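Putative peptidoglycan-binding/hydrolysing protein (Peptoclostridium difficile, PDB 5TV7) probably binds bacterial cell-wall peptidoglycan through putative peptidoglycan-binding domains, one of which contributes to a glutamine hydroxamate pocket, and may also hydrolyse peptidoglycan. Local coordinates at residues M124-V132 and T142-K152. Residues are numbered along the deposited sequence; the frame is centred on the assembly and turned at random.
Sequences MLTLLGYNV and TYNAVVSFQKK
Within the second putative peptidoglycan-binding domain, the end of helix 116-127 and the turn after it pack on helix 140-152, with L125 as a knob among T142, A145, V146 and F149. CD1 of L125 reaches CG2 of V146 at 3.9 Å, while CD2 heads for the CB of F149. Positive phi at G129 (103°), with Y130 N bonded to L125 O and G129 N to T126 O, makes a Schellman motif; beyond it Y130 and V132 point their CB atoms toward helix 140-152. The Y130 ring takes A145 O over one face, and its CE2 lies at the edge of the F149 ring, 4.1 Å from CD1. With CG of F149 anti to its backbone N (chi1 172°), that ring also meets L128, whose CD1 is 3.5 Å from CE1. Closure is tightest at A145, where CB stands 3.4 Å from V132 CG1. No hydrogen bond crosses directly; one water links Y130 OH (3.0 Å), L128 O and K152 NZ (2.9 Å). Q150, its CB pointing away from this contact, touches glutamine hydroxamate, whereas F149 also meets L169 and L172 of helix 163-173, third in the three-helix bundle typical of PGBD-type domains.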
HETATM    1  N   MSE A 124       3.628  -0.719  -2.321  1.00 26.16           N
HETATM    2  CA  MSE A 124       4.329  -0.632  -3.611  1.00 27.89           C
HETATM    3  C   MSE A 124       3.887   0.561  -4.439  1.00 28.79           C
HETATM    4  O   MSE A 124       4.720   1.258  -5.033  1.00 30.28           O
HETATM    5  CB  MSE A 124       4.137  -1.951  -4.359  1.00 28.73           C
HETATM    6  CG  MSE A 124       4.972  -3.022  -3.667  1.00 29.74           C
HETATM    7 SE   MSE A 124       5.025  -4.669  -4.727  1.00 32.29          SE
HETATM    8  CE  MSE A 124       3.204  -5.243  -4.386  1.00 31.77           C
ATOM      9  N   LEU A 125       2.584   0.817  -4.482  1.00 28.36           N
ATOM     10  CA  LEU A 125       2.053   1.973  -5.226  1.00 28.56           C
ATOM     11  C   LEU A 125       2.589   3.268  -4.614  1.00 30.01           C
ATOM     12  O   LEU A 125       3.006   4.185  -5.338  1.00 29.29           O
ATOM     13  CB  LEU A 125       0.530   1.969  -5.233  1.00 28.13           C
ATOM     14  CG  LEU A 125      -0.137   0.886  -6.065  1.00 28.67           C
ATOM     15  CD1 LEU A 125      -1.605   0.746  -5.686  1.00 29.65           C
ATOM     16  CD2 LEU A 125       0.003   1.193  -7.549  1.00 29.35           C
ATOM     17  N   THR A 126       2.631   3.321  -3.283  1.00 29.74           N
ATOM     18  CA  THR A 126       3.161   4.501  -2.604  1.00 30.96           C
ATOM     19  C   THR A 126       4.652   4.731  -2.941  1.00 32.69           C
ATOM     20  O   THR A 126       5.057   5.876  -3.139  1.00 33.10           O
ATOM     21  CB  THR A 126       2.919   4.445  -1.093  1.00 30.60           C
ATOM     22  OG1 THR A 126       1.513   4.299  -0.854  1.00 29.95           O
ATOM     23  CG2 THR A 126       3.401   5.708  -0.432  1.00 33.30           C
ATOM     24  N   LEU A 127       5.446   3.657  -3.032  1.00 32.88           N
ATOM     25  CA  LEU A 127       6.862   3.778  -3.432  1.00 34.84           C
ATOM     26  C   LEU A 127       7.030   4.365  -4.829  1.00 34.79           C
ATOM     27  O   LEU A 127       8.025   5.026  -5.100  1.00 37.86           O
ATOM     28  CB  LEU A 127       7.579   2.428  -3.403  1.00 34.91           C
ATOM     29  CG  LEU A 127       8.072   1.915  -2.066  1.00 35.69           C
ATOM     30  CD1 LEU A 127       8.510   0.466  -2.198  1.00 36.26           C
ATOM     31  CD2 LEU A 127       9.219   2.792  -1.571  1.00 37.05           C
ATOM     32  N   LEU A 128       6.075   4.095  -5.709  1.00 32.88           N
ATOM     33  CA  LEU A 128       6.115   4.599  -7.082  1.00 33.85           C
ATOM     34  C   LEU A 128       5.527   5.987  -7.227  1.00 34.16           C
ATOM     35  O   LEU A 128       5.436   6.506  -8.342  1.00 37.56           O
ATOM     36  CB  LEU A 128       5.414   3.631  -8.018  1.00 33.76           C
ATOM     37  CG  LEU A 128       6.083   2.264  -8.080  1.00 34.90           C
ATOM     38  CD1 LEU A 128       5.296   1.365  -9.011  1.00 36.11           C
ATOM     39  CD2 LEU A 128       7.535   2.382  -8.537  1.00 36.56           C
ATOM     40  N   GLY A 129       5.107   6.564  -6.098  1.00 33.36           N
ATOM     41  CA  GLY A 129       4.598   7.915  -6.035  1.00 32.92           C
ATOM     42  C   GLY A 129       3.099   8.098  -5.932  1.00 32.29           C
ATOM     43  O   GLY A 129       2.645   9.227  -5.767  1.00 31.63           O
ATOM     44  N   TYR A 130       2.322   7.015  -6.022  1.00 31.53           N
ATOM     45  CA  TYR A 130       0.858   7.137  -5.982  1.00 30.63           C
ATOM     46  C   TYR A 130       0.376   7.509  -4.592  1.00 32.76           C
ATOM     47  O   TYR A 130       0.954   7.100  -3.568  1.00 32.51           O
ATOM     48  CB  TYR A 130       0.168   5.869  -6.520  1.00 29.58           C
ATOM     49  CG  TYR A 130       0.543   5.643  -7.962  1.00 29.55           C
ATOM     50  CD1 TYR A 130      -0.154   6.281  -9.000  1.00 29.78           C
ATOM     51  CD2 TYR A 130       1.661   4.884  -8.292  1.00 29.73           C
ATOM     52  CE1 TYR A 130       0.232   6.123 -10.323  1.00 29.62           C
ATOM     53  CE2 TYR A 130       2.053   4.726  -9.613  1.00 30.40           C
ATOM     54  CZ  TYR A 130       1.337   5.349 -10.616  1.00 30.01           C
ATOM     55  OH  TYR A 130       1.756   5.188 -11.905  1.00 30.99           O
ATOM     56  N   ASN A 131      -0.676   8.308  -4.573  1.00 34.26           N
ATOM     57  CA  ASN A 131      -1.267   8.758  -3.358  1.00 37.55           C
ATOM     58  C   ASN A 131      -2.465   7.852  -3.048  1.00 37.42           C
ATOM     59  O   ASN A 131      -3.530   7.958  -3.655  1.00 37.10           O
ATOM     60  CB  ASN A 131      -1.658  10.220  -3.525  1.00 42.00           C
ATOM     61  CG  ASN A 131      -2.081  10.862  -2.233  1.00 45.58           C
ATOM     62  OD1 ASN A 131      -2.521  10.195  -1.307  1.00 48.32           O
ATOM     63  ND2 ASN A 131      -1.973  12.175  -2.174  1.00 51.03           N
ATOM     64  N   VAL A 132      -2.231   6.900  -2.154  1.00 36.45           N
ATOM     65  CA  VAL A 132      -3.258   5.988  -1.677  1.00 37.58           C
ATOM     66  C   VAL A 132      -3.006   5.936  -0.188  1.00 39.99           C
ATOM     67  O   VAL A 132      -1.875   6.145   0.254  1.00 43.37           O
ATOM     68  CB  VAL A 132      -3.123   4.553  -2.245  1.00 37.06           C
ATOM     69  CG1 VAL A 132      -3.059   4.570  -3.752  1.00 38.74           C
ATOM     70  CG2 VAL A 132      -1.888   3.836  -1.706  1.00 37.67           C
ATOM     71  N   THR A 142      -7.175   3.747  -4.079  1.00 31.92           N
ATOM     72  CA  THR A 142      -6.385   2.613  -4.541  1.00 30.39           C
ATOM     73  C   THR A 142      -6.788   2.269  -5.969  1.00 29.36           C
ATOM     74  O   THR A 142      -5.930   1.993  -6.796  1.00 28.98           O
ATOM     75  CB  THR A 142      -6.545   1.357  -3.645  1.00 30.62           C
ATOM     76  OG1 THR A 142      -6.186   1.671  -2.287  1.00 30.77           O
ATOM     77  CG2 THR A 142      -5.642   0.231  -4.136  1.00 29.68           C
ATOM     78  N   TYR A 143      -8.086   2.281  -6.244  1.00 29.46           N
ATOM     79  CA  TYR A 143      -8.588   2.002  -7.582  1.00 29.99           C
ATOM     80  C   TYR A 143      -7.994   2.981  -8.585  1.00 29.77           C
ATOM     81  O   TYR A 143      -7.447   2.555  -9.594  1.00 28.69           O
ATOM     82  CB  TYR A 143     -10.122   2.043  -7.628  1.00 32.69           C
ATOM     83  CG  TYR A 143     -10.697   1.926  -9.030  1.00 34.02           C
ATOM     84  CD1 TYR A 143     -10.913   0.674  -9.614  1.00 34.73           C
ATOM     85  CD2 TYR A 143     -10.999   3.059  -9.783  1.00 34.73           C
ATOM     86  CE1 TYR A 143     -11.426   0.556 -10.896  1.00 35.56           C
ATOM     87  CE2 TYR A 143     -11.504   2.952 -11.075  1.00 36.05           C
ATOM     88  CZ  TYR A 143     -11.720   1.694 -11.626  1.00 36.06           C
ATOM     89  OH  TYR A 143     -12.227   1.553 -12.906  1.00 36.99           O
ATOM     90  N   ASN A 144      -8.068   4.282  -8.283  1.00 31.20           N
ATOM     91  CA  ASN A 144      -7.537   5.317  -9.189  1.00 32.12           C
ATOM     92  C   ASN A 144      -6.052   5.139  -9.435  1.00 30.40           C
ATOM     93  O   ASN A 144      -5.598   5.279 -10.569  1.00 30.08           O
ATOM     94  CB  ASN A 144      -7.794   6.725  -8.650  1.00 34.74           C
ATOM     95  CG  ASN A 144      -9.275   7.049  -8.519  1.00 37.79           C
ATOM     96  OD1 ASN A 144     -10.126   6.454  -9.179  1.00 38.76           O
ATOM     97  ND2 ASN A 144      -9.584   8.007  -7.658  1.00 40.60           N
ATOM     98  N   ALA A 145      -5.311   4.792  -8.382  1.00 29.37           N
ATOM     99  CA  ALA A 145      -3.881   4.594  -8.486  1.00 28.31           C
ATOM    100  C   ALA A 145      -3.570   3.390  -9.371  1.00 28.00           C
ATOM    101  O   ALA A 145      -2.709   3.478 -10.245  1.00 27.79           O
ATOM    102  CB  ALA A 145      -3.265   4.428  -7.110  1.00 28.91           C
ATOM    103  N   VAL A 146      -4.302   2.293  -9.177  1.00 26.71           N
ATOM    104  CA  VAL A 146      -4.099   1.089  -9.961  1.00 26.14           C
ATOM    105  C   VAL A 146      -4.379   1.361 -11.444  1.00 27.00           C
ATOM    106  O   VAL A 146      -3.582   0.984 -12.299  1.00 28.10           O
ATOM    107  CB  VAL A 146      -4.947  -0.078  -9.428  1.00 26.22           C
ATOM    108  CG1 VAL A 146      -4.904  -1.265 -10.372  1.00 26.59           C
ATOM    109  CG2 VAL A 146      -4.467  -0.495  -8.037  1.00 26.77           C
ATOM    110  N   VAL A 147      -5.489   2.023 -11.749  1.00 28.05           N
ATOM    111  CA  VAL A 147      -5.818   2.389 -13.149  1.00 29.31           C
ATOM    112  C   VAL A 147      -4.702   3.257 -13.745  1.00 29.52           C
ATOM    113  O   VAL A 147      -4.242   2.991 -14.862  1.00 30.03           O
ATOM    114  CB  VAL A 147      -7.187   3.105 -13.239  1.00 31.00           C
ATOM    115  CG1 VAL A 147      -7.424   3.742 -14.613  1.00 32.77           C
ATOM    116  CG2 VAL A 147      -8.310   2.132 -12.889  1.00 31.45           C
ATOM    117  N   SER A 148      -4.248   4.265 -12.990  1.00 29.43           N
ATOM    118  CA  SER A 148      -3.172   5.154 -13.458  1.00 30.83           C
ATOM    119  C   SER A 148      -1.877   4.394 -13.718  1.00 29.38           C
ATOM    120  O   SER A 148      -1.201   4.618 -14.721  1.00 28.28           O
ATOM    121  CB  SER A 148      -2.897   6.268 -12.440  1.00 32.67           C
ATOM    122  OG  SER A 148      -3.998   7.140 -12.339  1.00 35.59           O
ATOM    123  N   PHE A 149      -1.525   3.531 -12.771  1.00 28.13           N
ATOM    124  CA  PHE A 149      -0.347   2.689 -12.878  1.00 28.22           C
ATOM    125  C   PHE A 149      -0.436   1.810 -14.106  1.00 28.65           C
ATOM    126  O   PHE A 149       0.510   1.706 -14.877  1.00 28.95           O
ATOM    127  CB  PHE A 149      -0.182   1.834 -11.610  1.00 28.32           C
ATOM    128  CG  PHE A 149       0.904   0.802 -11.709  1.00 28.22           C
ATOM    129  CD1 PHE A 149       2.226   1.146 -11.501  1.00 29.67           C
ATOM    130  CD2 PHE A 149       0.600  -0.524 -11.990  1.00 29.21           C
ATOM    131  CE1 PHE A 149       3.239   0.184 -11.577  1.00 30.00           C
ATOM    132  CE2 PHE A 149       1.600  -1.488 -12.061  1.00 29.44           C
ATOM    133  CZ  PHE A 149       2.920  -1.132 -11.864  1.00 29.51           C
ATOM    134  N   GLN A 150      -1.583   1.174 -14.286  1.00 28.95           N
ATOM    135  CA  GLN A 150      -1.784   0.307 -15.440  1.00 29.11           C
ATOM    136  C   GLN A 150      -1.653   1.073 -16.753  1.00 31.33           C
ATOM    137  O   GLN A 150      -1.032   0.580 -17.710  1.00 32.73           O
ATOM    138  CB  GLN A 150      -3.133  -0.407 -15.334  1.00 28.54           C
ATOM    139  CG  GLN A 150      -3.122  -1.482 -14.270  1.00 27.61           C
ATOM    140  CD  GLN A 150      -4.495  -1.974 -13.883  1.00 27.94           C
ATOM    141  OE1 GLN A 150      -5.489  -1.256 -14.008  1.00 28.15           O
ATOM    142  NE2 GLN A 150      -4.548  -3.190 -13.354  1.00 28.33           N
ATOM    143  N   LYS A 151      -2.219   2.278 -16.808  1.00 32.31           N
ATOM    144  CA  LYS A 151      -2.094   3.082 -18.026  1.00 34.89           C
ATOM    145  C   LYS A 151      -0.642   3.475 -18.261  1.00 34.58           C
ATOM    146  O   LYS A 151      -0.146   3.365 -19.373  1.00 36.17           O
ATOM    147  CB  LYS A 151      -2.973   4.323 -17.977  1.00 37.98           C
ATOM    148  CG  LYS A 151      -4.456   4.017 -18.142  1.00 40.31           C
ATOM    149  CD  LYS A 151      -5.300   5.274 -17.956  1.00 43.66           C
ATOM    150  CE  LYS A 151      -6.776   5.020 -18.252  1.00 46.63           C
ATOM    151  NZ  LYS A 151      -7.571   6.258 -17.991  1.00 51.25           N
ATOM    152  N   LYS A 152       0.052   3.888 -17.211  1.00 32.41           N
ATOM    153  CA  LYS A 152       1.439   4.279 -17.353  1.00 33.16           C
ATOM    154  C   LYS A 152       2.307   3.154 -17.923  1.00 34.17           C
ATOM    155  O   LYS A 152       3.163   3.407 -18.778  1.00 33.35           O
ATOM    156  CB  LYS A 152       2.029   4.749 -16.012  1.00 32.79           C
ATOM    157  CG  LYS A 152       3.512   5.136 -16.078  1.00 33.62           C
ATOM    158  CD  LYS A 152       3.984   5.806 -14.794  1.00 33.87           C
ATOM    159  CE  LYS A 152       5.423   6.294 -14.903  1.00 35.40           C
ATOM    160  NZ  LYS A 152       5.890   6.951 -13.643  1.00 35.59           N
TER
HETATM  161  O   HOH W   1       4.649   5.672 -11.408  1.00 49.22           O